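Local coordinates for protein CrmK (Actinoalloteichus sp. WH1-2216-6, PDB 5I1V) that is an oxidase with covalently bound FAD that takes part in recycling shunt products in caerulomycin biosynthesis, at residues A[110-115]-A[317-322]; A[242-247]-A[354-359]; A[262-267]-A[296-301]; A[464-469]-A[473-478]. One frame throughout, in Å; residues are numbered along the deposited sequence.

Interaction 1: A[110-115]-A[317-322]; sequences VLYKNY and LPWLAT
A helix of the FAD-binding domain meets the start of a helix that follows an edge strand of the large antiparallel sheet: Y112, on helix 104-115, packs against W319 and L320 of helix 319-326. Both approach the Y112 ring from the same side of its plane, with no hydrogen bond across. Over one face, toward the rim, comes the six-membered ring of W319, whose CZ3 is 3.6 Å from Y112 CD1. The two planes are inclined at 59°, and W319 in turn receives Y112 CB at its edge. Farther round the tyrosine the methyl L320 CD2 approaches Y112 CD2 at 4.1 Å, and the aliphatic CE of K113 comes within 4.3 Å of the same methyl. Both W319 and L320 hold CG anti to the backbone N (chi1 170° and -175°), which sends indole and isobutyl group out toward the tyrosine. Broad aromatic carbon faces and edges suit this buried junction, covering much apolar surface. P318, the last residue of strand 311-318, occupies the N-cap position of helix 319-326. The loop residue P219 touches both Y112 and W319, strand 87-90 receives V110 and Y115, and R15 of the second subunit packs on Y112.

Interaction 2: A[242-247]-A[354-359]; sequences RLVSNF and EQLAAA
V244 and S245 of helix 237-253 share one leucine, L356, of helix 353-364, in a helix-helix contact on the large antiparallel sheet, where Y377 of strand 374-379 touches both V244 and L356. R242 comes first along the helix and is turned away from the partner; its NE instead donates to OD1 of N246, one turn on, at 3.0 Å. The oxygen lies in the guanidinium plane, where the N-H points, and the bond ties the long charged chain to its own helix. V244 is the apolar half of the contact. Its CG1 stands anti to the backbone N (chi1 172°) and reaches L356 CD2 at 3.7 Å, with L356 CD1 little farther off; the two side chains meet at a slant. A beta-branched valine offers a compact, stiff surface for the longer leucine, which covers both neighbours with its two methyls. S245 follows, with its hydroxyl hydrogen-bonded to the backbone O of V241 in the preceding turn, a small polar group that can sit beside a methyl because its helix supplies its partner. N246 looks to another partner: its ND2 is bonded to the backbone oxygens of L302 and E304. F247 closes the segment against Y377 and F298. At the polar margin of the contact, S245 OG lies 3.4 Å from L356 CD1.

Interaction 3: A[262-267]-A[296-301]; sequences IGLYAL and SWFLAE
L264 and F298 meet where helix 291-303 packs on a face of the large antiparallel sheet, L264 lying just before strand 265-271. F298 holds CG anti to the backbone N (chi1 166°), a torsion that carries the phenyl ring off the helix toward the strand. L264 has an extended side chain, chi1 -162° and chi2 169°, and its two methyls divide the work. CD1 reaches back to the root of the phenylalanine, 3.8 Å from F298 CB, while CD2 lies over one face of the ring, 4.0 Å above its plane and displaced toward the rim. Leucine suits this place because its forked end can touch stem and ring together. Two residues along, inside the strand, A266 also points its methyl toward the helix, and so small a residue lets the ring's end come close to the strand. An alanine in place of F298 is likely to open a gap over L264 CD2 and A266 CB, depriving both of their shared apolar partner. W250 and Q251 of helix 237-253 also meet F298, and M280 of strand 277-285 adds to its surroundings. At the outer end of the ring, F298 CZ is 3.9 Å from A266 CB.

Interaction 4: A[464-469]-A[473-478]; sequences VPWHTI and DNYPRL
H467 and Y475 make the tight part of this contact, an offset stack with ring centroids 4.0 Å apart and planes only 13° from parallel. H467 ND1 is 3.3 Å from Y475 CD2, and H467 CB makes a CH-pi contact over the centre of the tyrosine face, 3.5 Å from its centroid. The imidazole gets there because CG sits between the backbone N and carbonyl carbon (chi1 47°), which holds the ring close over its own backbone, with P465 CB on its other face. With W466 the two form an aromatic cluster joining helices 466-471 and 475-485 of the berberine-like C-terminal region. W466 is the looser member: its six-membered ring is tilted at 71° to that of Y475, and W466 CZ2 comes no nearer to Y475 OH than 4.1 Å. A leucine replacing Y475 would probably cost H467 its stacking surface and leave the backbone N of R498 without the hydroxyl it binds. Y475 is buried, but H467 and W466 stay partly exposed, W466 also stacking on F495.

In the fold
From the N terminus, helix 104-115 of the FAD-binding domain comes first and waits some two hundred residues for its partner, so interaction 1 closes a long loop onto the end of strand 311-318 and helix 319-326. Inside that loop, interaction 3 joins strand 265-271 to helix 291-303 and is wholly nested. Interaction 2 begins within the loop, on helix 237-253, but closes beyond it on helix 353-364; it therefore crosses interaction 1 while enclosing interaction 3. Interactions 2 and 3 pack against each other, making one helical layer on the large sheet. Interaction 4 follows in series, a short local closure in the C-terminal region, across the chain's centre from interaction 1.

Interaction 1: A[110-115]-A[317-322]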
loop_
_atom_site.group_PDB
_atom_site.type_symbol
_atom_site.label_atom_id
_atom_site.label_comp_id
_atom_site.label_asym_id
_atom_site.label_seq_id
_atom_site.Cartn_x
_atom_site.Cartn_y
_atom_site.Cartn_z
ATOM N N VAL A 110 0.518 3.801 12.921
ATOM C CA VAL A 110 0.176 4.759 13.968
ATOM C C VAL A 110 0.626 4.304 15.370
ATOM O O VAL A 110 1.221 5.069 16.137
ATOM C CB VAL A 110 -1.335 5.047 13.978
ATOM C CG1 VAL A 110 -1.707 5.930 15.161
ATOM C CG2 VAL A 110 -1.727 5.757 12.674
ATOM N N LEU A 111 0.263 3.085 15.732
ATOM C CA LEU A 111 0.593 2.515 17.026
ATOM C C LEU A 111 2.087 2.460 17.238
ATOM O O LEU A 111 2.572 2.860 18.297
ATOM C CB LEU A 111 0.029 1.114 17.196
ATOM C CG LEU A 111 -1.477 1.056 17.349
ATOM C CD1 LEU A 111 -1.923 -0.357 17.755
ATOM C CD2 LEU A 111 -2.018 2.101 18.306
ATOM N N TYR A 112 2.821 2.030 16.228
ATOM C CA TYR A 112 4.199 1.808 16.380
ATOM C C TYR A 112 4.992 3.104 16.401
ATOM O O TYR A 112 5.766 3.316 17.302
ATOM C CB TYR A 112 4.753 0.844 15.296
ATOM C CG TYR A 112 6.159 0.486 15.682
ATOM C CD1 TYR A 112 6.408 -0.371 16.736
ATOM C CD2 TYR A 112 7.247 1.127 15.082
ATOM C CE1 TYR A 112 7.711 -0.662 17.136
ATOM C CE2 TYR A 112 8.545 0.847 15.473
ATOM C CZ TYR A 112 8.793 -0.044 16.478
ATOM O OH TYR A 112 10.120 -0.265 16.824
ATOM N N LYS A 113 4.790 3.997 15.448
ATOM C CA LYS A 113 5.625 5.193 15.410
ATOM C C LYS A 113 5.298 6.108 16.605
ATOM O O LYS A 113 6.183 6.688 17.213
ATOM C CB LYS A 113 5.491 5.931 14.098
ATOM C CG LYS A 113 6.008 5.131 12.904
ATOM C CD LYS A 113 6.071 5.969 11.653
ATOM C CE LYS A 113 6.292 5.106 10.436
ATOM N NZ LYS A 113 6.641 5.982 9.278
ATOM N N ASN A 114 4.035 6.201 16.967
ATOM C CA ASN A 114 3.663 7.126 18.033
ATOM C C ASN A 114 3.862 6.624 19.466
ATOM O O ASN A 114 4.085 7.434 20.395
ATOM C CB ASN A 114 2.237 7.594 17.851
ATOM C CG ASN A 114 2.093 8.466 16.636
ATOM O OD1 ASN A 114 2.547 9.602 16.625
ATOM N ND2 ASN A 114 1.483 7.938 15.601
ATOM N N TYR A 115 3.739 5.322 19.643
ATOM C CA TYR A 115 3.777 4.748 20.988
ATOM C C TYR A 115 4.728 3.608 21.190
ATOM O O TYR A 115 5.014 3.242 22.351
ATOM C CB TYR A 115 2.377 4.325 21.406
ATOM C CG TYR A 115 1.254 5.330 21.128
ATOM C CD1 TYR A 115 1.008 6.383 21.979
ATOM C CD2 TYR A 115 0.447 5.201 20.000
ATOM C CE1 TYR A 115 -0.038 7.290 21.755
ATOM C CE2 TYR A 115 -0.611 6.091 19.758
ATOM C CZ TYR A 115 -0.826 7.150 20.631
ATOM O OH TYR A 115 -1.880 8.025 20.393
ATOM N N LEU A 317 16.250 -6.929 9.798
ATOM C CA LEU A 317 15.455 -5.735 9.549
ATOM C C LEU A 317 14.734 -5.292 10.803
ATOM O O LEU A 317 14.445 -6.119 11.678
ATOM C CB LEU A 317 14.433 -5.998 8.452
ATOM C CG LEU A 317 14.900 -5.975 6.994
ATOM C CD1 LEU A 317 13.732 -6.313 6.108
ATOM C CD2 LEU A 317 15.467 -4.608 6.623
ATOM N N PRO A 318 14.406 -3.997 10.893
ATOM C CA PRO A 318 13.559 -3.633 12.039
ATOM C C PRO A 318 12.178 -4.299 11.948
ATOM O O PRO A 318 11.731 -4.645 10.856
ATOM C CB PRO A 318 13.474 -2.112 11.940
ATOM C CG PRO A 318 14.743 -1.699 11.257
ATOM C CD PRO A 318 14.950 -2.803 10.218
ATOM N N TRP A 319 11.516 -4.499 13.080
ATOM C CA TRP A 319 10.198 -5.154 13.086
ATOM C C TRP A 319 9.185 -4.612 12.052
ATOM O O TRP A 319 8.646 -5.368 11.232
ATOM C CB TRP A 319 9.530 -5.148 14.492
ATOM C CG TRP A 319 8.102 -5.615 14.315
ATOM C CD1 TRP A 319 7.707 -6.868 14.018
ATOM C CD2 TRP A 319 6.921 -4.798 14.277
ATOM N NE1 TRP A 319 6.362 -6.897 13.811
ATOM C CE2 TRP A 319 5.849 -5.643 13.983
ATOM C CE3 TRP A 319 6.666 -3.445 14.515
ATOM C CZ2 TRP A 319 4.540 -5.183 13.874
ATOM C CZ3 TRP A 319 5.360 -2.982 14.416
ATOM C CH2 TRP A 319 4.321 -3.839 14.082
ATOM N N LEU A 320 8.888 -3.318 12.103
ATOM C CA LEU A 320 7.893 -2.764 11.190
ATOM C C LEU A 320 8.302 -2.981 9.732
ATOM O O LEU A 320 7.486 -3.272 8.899
ATOM C CB LEU A 320 7.622 -1.303 11.500
ATOM C CG LEU A 320 6.512 -0.626 10.679
ATOM C CD1 LEU A 320 5.168 -1.323 10.842
ATOM C CD2 LEU A 320 6.433 0.822 11.101
ATOM N N ALA A 321 9.579 -2.839 9.443
ATOM C CA ALA A 321 10.096 -3.147 8.121
ATOM C C ALA A 321 9.895 -4.612 7.752
ATOM O O ALA A 321 9.431 -4.926 6.633
ATOM C CB ALA A 321 11.564 -2.759 8.027
ATOM N N THR A 322 10.156 -5.532 8.673
ATOM C CA THR A 322 9.914 -6.970 8.280
ATOM C C THR A 322 8.412 -7.237 8.084
ATOM O O THR A 322 7.995 -8.012 7.217
ATOM C CB THR A 322 10.669 -8.073 9.115
ATOM O OG1 THR A 322 9.780 -8.861 9.911
ATOM C CG2 THR A 322 11.757 -7.544 9.997
#

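Interaction 2: A[242-247]-A[354-359]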
loop_
_atom_site.group_PDB
_atom_site.type_symbol
_atom_site.label_atom_id
_atom_site.label_comp_id
_atom_site.label_asym_id
_atom_site.label_seq_id
_atom_site.Cartn_x
_atom_site.Cartn_y
_atom_site.Cartn_z
ATOM N N ARG A 242 8.751 -34.835 0.732
ATOM C CA ARG A 242 9.698 -34.797 1.836
ATOM C C ARG A 242 9.868 -33.381 2.441
ATOM O O ARG A 242 9.806 -33.179 3.655
ATOM C CB ARG A 242 11.042 -35.312 1.376
ATOM C CG ARG A 242 12.057 -35.325 2.500
ATOM C CD ARG A 242 11.656 -36.263 3.607
ATOM N NE ARG A 242 12.616 -36.195 4.702
ATOM C CZ ARG A 242 13.699 -36.964 4.817
ATOM N NH1 ARG A 242 13.993 -37.877 3.891
ATOM N NH2 ARG A 242 14.499 -36.812 5.859
ATOM N N LEU A 243 10.068 -32.416 1.565
ATOM C CA LEU A 243 10.169 -31.007 1.962
ATOM C C LEU A 243 9.002 -30.496 2.819
ATOM O O LEU A 243 9.204 -29.950 3.886
ATOM C CB LEU A 243 10.281 -30.126 0.728
ATOM C CG LEU A 243 10.277 -28.632 1.051
ATOM C CD1 LEU A 243 11.464 -28.299 1.936
ATOM C CD2 LEU A 243 10.277 -27.819 -0.224
ATOM N N VAL A 244 7.785 -30.663 2.340
ATOM C CA VAL A 244 6.621 -30.280 3.132
ATOM C C VAL A 244 6.545 -31.102 4.430
ATOM O O VAL A 244 6.182 -30.563 5.480
ATOM C CB VAL A 244 5.310 -30.455 2.339
ATOM C CG1 VAL A 244 4.110 -30.236 3.257
ATOM C CG2 VAL A 244 5.283 -29.511 1.164
ATOM N N SER A 245 6.806 -32.409 4.358
ATOM C CA SER A 245 6.844 -33.250 5.577
ATOM C C SER A 245 7.851 -32.695 6.572
ATOM O O SER A 245 7.575 -32.603 7.758
ATOM C CB SER A 245 7.198 -34.716 5.256
ATOM O OG SER A 245 6.188 -35.264 4.452
ATOM N N ASN A 246 9.042 -32.347 6.096
ATOM C CA ASN A 246 10.056 -31.754 6.983
ATOM C C ASN A 246 9.579 -30.496 7.676
ATOM O O ASN A 246 9.857 -30.304 8.852
ATOM C CB ASN A 246 11.344 -31.439 6.252
ATOM C CG ASN A 246 12.092 -32.696 5.844
ATOM O OD1 ASN A 246 11.766 -33.788 6.305
ATOM N ND2 ASN A 246 13.085 -32.543 5.003
ATOM N N PHE A 247 8.919 -29.630 6.901
ATOM C CA PHE A 247 8.345 -28.378 7.426
ATOM C C PHE A 247 7.321 -28.677 8.509
ATOM O O PHE A 247 7.411 -28.170 9.607
ATOM C CB PHE A 247 7.677 -27.602 6.297
ATOM C CG PHE A 247 7.161 -26.245 6.720
ATOM C CD1 PHE A 247 8.013 -25.163 6.773
ATOM C CD2 PHE A 247 5.836 -26.057 7.052
ATOM C CE1 PHE A 247 7.553 -23.898 7.162
ATOM C CE2 PHE A 247 5.361 -24.801 7.460
ATOM C CZ PHE A 247 6.219 -23.722 7.492
ATOM N N GLU A 354 0.052 -39.488 1.422
ATOM C CA GLU A 354 -0.927 -39.525 0.317
ATOM C C GLU A 354 -1.576 -38.139 0.107
ATOM O O GLU A 354 -1.732 -37.697 -1.020
ATOM C CB GLU A 354 -2.030 -40.579 0.545
ATOM C CG GLU A 354 -1.555 -42.031 0.634
ATOM C CD GLU A 354 -1.119 -42.469 2.043
ATOM O OE1 GLU A 354 -0.940 -41.600 2.936
ATOM O OE2 GLU A 354 -0.950 -43.696 2.265
ATOM N N GLN A 355 -1.945 -37.460 1.198
ATOM C CA GLN A 355 -2.397 -36.063 1.106
ATOM C C GLN A 355 -1.411 -35.191 0.361
ATOM O O GLN A 355 -1.807 -34.406 -0.512
ATOM C CB GLN A 355 -2.660 -35.489 2.491
ATOM C CG GLN A 355 -3.947 -35.998 3.087
ATOM C CD GLN A 355 -4.202 -35.422 4.457
ATOM O OE1 GLN A 355 -3.439 -35.665 5.376
ATOM N NE2 GLN A 355 -5.285 -34.657 4.599
ATOM N N LEU A 356 -0.121 -35.343 0.668
ATOM C CA LEU A 356 0.889 -34.564 -0.017
ATOM C C LEU A 356 1.081 -34.949 -1.491
ATOM O O LEU A 356 1.289 -34.063 -2.314
ATOM C CB LEU A 356 2.211 -34.562 0.747
ATOM C CG LEU A 356 2.068 -34.014 2.163
ATOM C CD1 LEU A 356 3.403 -34.072 2.908
ATOM C CD2 LEU A 356 1.495 -32.597 2.126
ATOM N N ALA A 357 1.002 -36.228 -1.849
ATOM C CA ALA A 357 1.057 -36.581 -3.292
ATOM C C ALA A 357 -0.205 -36.140 -4.064
ATOM O O ALA A 357 -0.131 -35.757 -5.226
ATOM C CB ALA A 357 1.327 -38.063 -3.504
ATOM N N ALA A 358 -1.354 -36.186 -3.408
ATOM C CA ALA A 358 -2.566 -35.582 -3.957
ATOM C C ALA A 358 -2.366 -34.088 -4.257
ATOM O O ALA A 358 -2.813 -33.599 -5.268
ATOM C CB ALA A 358 -3.737 -35.784 -3.013
ATOM N N ALA A 359 -1.678 -33.377 -3.374
ATOM C CA ALA A 359 -1.428 -31.946 -3.566
ATOM C C ALA A 359 -0.468 -31.792 -4.691
ATOM O O ALA A 359 -0.705 -30.998 -5.588
ATOM C CB ALA A 359 -0.835 -31.324 -2.328
#

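Interaction 3: A[262-267]-A[296-301]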
loop_
_atom_site.group_PDB
_atom_site.type_symbol
_atom_site.label_atom_id
_atom_site.label_comp_id
_atom_site.label_asym_id
_atom_site.label_seq_id
_atom_site.Cartn_x
_atom_site.Cartn_y
_atom_site.Cartn_z
ATOM N N ILE A 262 10.022 -20.846 19.581
ATOM C CA ILE A 262 8.654 -20.351 19.387
ATOM C C ILE A 262 8.629 -19.012 18.678
ATOM O O ILE A 262 7.651 -18.696 17.983
ATOM C CB ILE A 262 7.825 -20.344 20.688
ATOM C CG1 ILE A 262 6.326 -20.122 20.387
ATOM C CG2 ILE A 262 8.394 -19.340 21.707
ATOM C CD1 ILE A 262 5.687 -21.143 19.462
ATOM N N GLY A 263 9.714 -18.263 18.812
ATOM C CA GLY A 263 9.843 -16.961 18.204
ATOM C C GLY A 263 10.059 -17.014 16.711
ATOM O O GLY A 263 9.864 -16.013 16.033
ATOM N N LEU A 264 10.451 -18.180 16.193
ATOM C CA LEU A 264 10.606 -18.343 14.753
ATOM C C LEU A 264 9.245 -18.588 14.078
ATOM O O LEU A 264 8.552 -19.558 14.360
ATOM C CB LEU A 264 11.621 -19.440 14.454
ATOM C CG LEU A 264 12.284 -19.550 13.086
ATOM C CD1 LEU A 264 13.440 -20.547 13.124
ATOM C CD2 LEU A 264 11.268 -19.951 12.037
ATOM N N TYR A 265 8.880 -17.677 13.184
ATOM C CA TYR A 265 7.623 -17.741 12.426
ATOM C C TYR A 265 7.983 -18.000 10.975
ATOM O O TYR A 265 8.810 -17.296 10.399
ATOM C CB TYR A 265 6.888 -16.391 12.508
ATOM C CG TYR A 265 5.782 -16.250 11.486
ATOM C CD1 TYR A 265 4.567 -16.926 11.651
ATOM C CD2 TYR A 265 5.948 -15.468 10.347
ATOM C CE1 TYR A 265 3.561 -16.831 10.721
ATOM C CE2 TYR A 265 4.950 -15.387 9.387
ATOM C CZ TYR A 265 3.754 -16.074 9.588
ATOM O OH TYR A 265 2.742 -15.969 8.658
ATOM N N ALA A 266 7.326 -18.968 10.369
ATOM C CA ALA A 266 7.582 -19.248 8.963
ATOM C C ALA A 266 6.334 -19.567 8.172
ATOM O O ALA A 266 5.382 -20.168 8.703
ATOM C CB ALA A 266 8.582 -20.371 8.858
ATOM N N LEU A 267 6.345 -19.156 6.904
ATOM C CA LEU A 267 5.263 -19.438 5.988
ATOM C C LEU A 267 5.832 -20.085 4.723
ATOM O O LEU A 267 6.711 -19.526 4.085
ATOM C CB LEU A 267 4.541 -18.154 5.639
ATOM C CG LEU A 267 3.258 -18.286 4.820
ATOM C CD1 LEU A 267 2.192 -17.258 5.197
ATOM C CD2 LEU A 267 3.561 -18.116 3.361
ATOM N N SER A 296 19.435 -21.080 11.142
ATOM C CA SER A 296 20.263 -22.053 10.367
ATOM C C SER A 296 19.828 -23.485 10.581
ATOM O O SER A 296 19.716 -24.235 9.612
ATOM C CB SER A 296 21.740 -21.906 10.720
ATOM O OG SER A 296 22.233 -20.677 10.180
ATOM N N TRP A 297 19.582 -23.853 11.841
ATOM C CA TRP A 297 19.125 -25.204 12.196
ATOM C C TRP A 297 17.830 -25.522 11.518
ATOM O O TRP A 297 17.641 -26.632 11.000
ATOM C CB TRP A 297 18.933 -25.402 13.709
ATOM C CG TRP A 297 20.193 -25.319 14.480
ATOM C CD1 TRP A 297 21.470 -25.558 14.013
ATOM C CD2 TRP A 297 20.323 -24.979 15.860
ATOM N NE1 TRP A 297 22.379 -25.354 15.026
ATOM C CE2 TRP A 297 21.703 -25.002 16.169
ATOM C CE3 TRP A 297 19.409 -24.656 16.872
ATOM C CZ2 TRP A 297 22.189 -24.708 17.456
ATOM C CZ3 TRP A 297 19.893 -24.342 18.149
ATOM C CH2 TRP A 297 21.267 -24.394 18.432
ATOM N N PHE A 298 16.930 -24.538 11.520
ATOM C CA PHE A 298 15.638 -24.724 10.896
ATOM C C PHE A 298 15.814 -24.931 9.386
ATOM O O PHE A 298 15.307 -25.889 8.837
ATOM C CB PHE A 298 14.712 -23.538 11.232
ATOM C CG PHE A 298 13.486 -23.458 10.370
ATOM C CD1 PHE A 298 12.518 -24.420 10.467
ATOM C CD2 PHE A 298 13.285 -22.373 9.491
ATOM C CE1 PHE A 298 11.377 -24.360 9.665
ATOM C CE2 PHE A 298 12.145 -22.296 8.711
ATOM C CZ PHE A 298 11.193 -23.292 8.794
ATOM N N LEU A 299 16.574 -24.057 8.734
ATOM C CA LEU A 299 16.771 -24.141 7.299
ATOM C C LEU A 299 17.451 -25.489 6.900
ATOM O O LEU A 299 17.105 -26.082 5.892
ATOM C CB LEU A 299 17.580 -22.950 6.796
ATOM C CG LEU A 299 16.913 -21.568 6.919
ATOM C CD1 LEU A 299 17.912 -20.511 6.506
ATOM C CD2 LEU A 299 15.644 -21.474 6.074
ATOM N N ALA A 300 18.371 -25.979 7.721
ATOM C CA ALA A 300 18.998 -27.296 7.470
ATOM C C ALA A 300 17.996 -28.445 7.568
ATOM O O ALA A 300 18.027 -29.361 6.733
ATOM C CB ALA A 300 20.160 -27.534 8.426
ATOM N N GLU A 301 17.100 -28.423 8.552
ATOM C CA GLU A 301 16.122 -29.516 8.674
ATOM C C GLU A 301 15.206 -29.603 7.465
ATOM O O GLU A 301 14.853 -30.700 7.011
ATOM C CB GLU A 301 15.235 -29.391 9.907
ATOM C CG GLU A 301 15.917 -29.718 11.219
ATOM C CD GLU A 301 15.012 -30.411 12.232
ATOM O OE1 GLU A 301 13.936 -30.964 11.872
ATOM O OE2 GLU A 301 15.394 -30.412 13.420
#

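Interaction 4: A[464-469]-A[473-478]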
loop_
_atom_site.group_PDB
_atom_site.type_symbol
_atom_site.label_atom_id
_atom_site.label_comp_id
_atom_site.label_asym_id
_atom_site.label_seq_id
_atom_site.Cartn_x
_atom_site.Cartn_y
_atom_site.Cartn_z
ATOM N N VAL A 464 -20.876 -32.898 8.141
ATOM C CA VAL A 464 -20.580 -31.925 9.184
ATOM C C VAL A 464 -20.953 -30.526 8.639
ATOM O O VAL A 464 -20.521 -30.154 7.546
ATOM C CB VAL A 464 -19.121 -32.043 9.661
ATOM C CG1 VAL A 464 -18.766 -30.915 10.601
ATOM C CG2 VAL A 464 -18.911 -33.369 10.399
ATOM N N PRO A 465 -21.779 -29.764 9.386
ATOM C CA PRO A 465 -22.266 -28.499 8.838
ATOM C C PRO A 465 -21.173 -27.445 8.809
ATOM O O PRO A 465 -20.233 -27.537 9.574
ATOM C CB PRO A 465 -23.410 -28.107 9.778
ATOM C CG PRO A 465 -23.243 -28.907 10.994
ATOM C CD PRO A 465 -22.454 -30.116 10.643
ATOM N N TRP A 466 -21.299 -26.472 7.911
ATOM C CA TRP A 466 -20.346 -25.357 7.824
ATOM C C TRP A 466 -20.078 -24.771 9.208
ATOM O O TRP A 466 -18.940 -24.530 9.553
ATOM C CB TRP A 466 -20.822 -24.260 6.846
ATOM C CG TRP A 466 -22.112 -23.559 7.259
ATOM C CD1 TRP A 466 -23.382 -23.962 6.973
ATOM C CD2 TRP A 466 -22.239 -22.386 8.057
ATOM N NE1 TRP A 466 -24.277 -23.115 7.537
ATOM C CE2 TRP A 466 -23.608 -22.141 8.222
ATOM C CE3 TRP A 466 -21.324 -21.519 8.658
ATOM C CZ2 TRP A 466 -24.099 -21.059 8.940
ATOM C CZ3 TRP A 466 -21.816 -20.440 9.402
ATOM C CH2 TRP A 466 -23.190 -20.227 9.533
ATOM N N HIS A 467 -21.097 -24.573 10.017
ATOM C CA HIS A 467 -20.863 -23.833 11.270
ATOM C C HIS A 467 -20.027 -24.579 12.335
ATOM O O HIS A 467 -19.348 -23.979 13.155
ATOM C CB HIS A 467 -22.164 -23.305 11.860
ATOM C CG HIS A 467 -23.263 -24.311 11.896
ATOM N ND1 HIS A 467 -23.342 -25.280 12.869
ATOM C CD2 HIS A 467 -24.323 -24.511 11.073
ATOM C CE1 HIS A 467 -24.430 -26.004 12.669
ATOM N NE2 HIS A 467 -25.041 -25.554 11.590
ATOM N N THR A 468 -20.094 -25.897 12.340
ATOM C CA THR A 468 -19.171 -26.660 13.147
ATOM C C THR A 468 -17.726 -26.527 12.745
ATOM O O THR A 468 -16.831 -26.433 13.606
ATOM C CB THR A 468 -19.576 -28.129 13.076
ATOM O OG1 THR A 468 -20.916 -28.186 13.564
ATOM C CG2 THR A 468 -18.613 -28.981 13.885
ATOM N N ILE A 469 -17.500 -26.532 11.438
ATOM C CA ILE A 469 -16.182 -26.413 10.896
ATOM C C ILE A 469 -15.536 -25.061 11.260
ATOM O O ILE A 469 -14.345 -25.011 11.513
ATOM C CB ILE A 469 -16.193 -26.602 9.381
ATOM C CG1 ILE A 469 -16.553 -28.054 9.073
ATOM C CG2 ILE A 469 -14.817 -26.293 8.813
ATOM C CD1 ILE A 469 -17.061 -28.285 7.682
ATOM N N ASP A 473 -17.342 -25.872 18.919
ATOM C CA ASP A 473 -18.470 -26.044 19.813
ATOM C C ASP A 473 -19.145 -24.755 20.235
ATOM O O ASP A 473 -20.041 -24.794 21.049
ATOM C CB ASP A 473 -17.972 -26.668 21.127
ATOM C CG ASP A 473 -17.319 -28.002 20.917
ATOM O OD1 ASP A 473 -17.839 -28.761 20.070
ATOM O OD2 ASP A 473 -16.285 -28.280 21.581
ATOM N N ASN A 474 -18.688 -23.610 19.746
ATOM C CA ASN A 474 -19.230 -22.335 20.170
ATOM C C ASN A 474 -20.481 -21.870 19.401
ATOM O O ASN A 474 -21.050 -20.866 19.751
ATOM C CB ASN A 474 -18.107 -21.275 20.037
ATOM C CG ASN A 474 -17.069 -21.428 21.146
ATOM O OD1 ASN A 474 -17.368 -22.051 22.162
ATOM N ND2 ASN A 474 -15.882 -20.920 20.948
ATOM N N TYR A 475 -20.883 -22.570 18.348
ATOM C CA TYR A 475 -22.010 -22.096 17.559
ATOM C C TYR A 475 -23.329 -21.907 18.342
ATOM O O TYR A 475 -23.978 -20.876 18.221
ATOM C CB TYR A 475 -22.142 -22.891 16.271
ATOM C CG TYR A 475 -23.168 -22.333 15.286
ATOM C CD1 TYR A 475 -22.938 -21.129 14.573
ATOM C CD2 TYR A 475 -24.332 -23.021 15.017
ATOM C CE1 TYR A 475 -23.885 -20.653 13.681
ATOM C CE2 TYR A 475 -25.253 -22.555 14.121
ATOM C CZ TYR A 475 -25.031 -21.344 13.471
ATOM O OH TYR A 475 -25.972 -20.891 12.580
ATOM N N PRO A 476 -23.752 -22.886 19.161
ATOM C CA PRO A 476 -25.005 -22.614 19.866
ATOM C C PRO A 476 -24.992 -21.426 20.845
ATOM O O PRO A 476 -25.984 -20.767 21.001
ATOM C CB PRO A 476 -25.282 -23.962 20.600
ATOM C CG PRO A 476 -24.665 -24.966 19.690
ATOM C CD PRO A 476 -23.419 -24.305 19.147
ATOM N N ARG A 477 -23.889 -21.148 21.500
ATOM C CA ARG A 477 -23.820 -19.979 22.353
ATOM C C ARG A 477 -23.909 -18.692 21.500
ATOM O O ARG A 477 -24.619 -17.743 21.867
ATOM C CB ARG A 477 -22.527 -19.972 23.176
ATOM C CG ARG A 477 -22.318 -18.729 24.026
ATOM C CD ARG A 477 -23.430 -18.438 24.995
ATOM N NE ARG A 477 -22.974 -17.422 25.919
ATOM C CZ ARG A 477 -23.708 -16.466 26.462
ATOM N NH1 ARG A 477 -24.975 -16.363 26.227
ATOM N NH2 ARG A 477 -23.139 -15.597 27.268
ATOM N N LEU A 478 -23.223 -18.689 20.372
ATOM C CA LEU A 478 -23.331 -17.558 19.440
ATOM C C LEU A 478 -24.780 -17.383 18.923
ATOM O O LEU A 478 -25.260 -16.266 18.796
ATOM C CB LEU A 478 -22.384 -17.707 18.263
ATOM C CG LEU A 478 -20.911 -17.575 18.613
ATOM C CD1 LEU A 478 -20.094 -18.094 17.439
ATOM C CD2 LEU A 478 -20.551 -16.119 18.919
#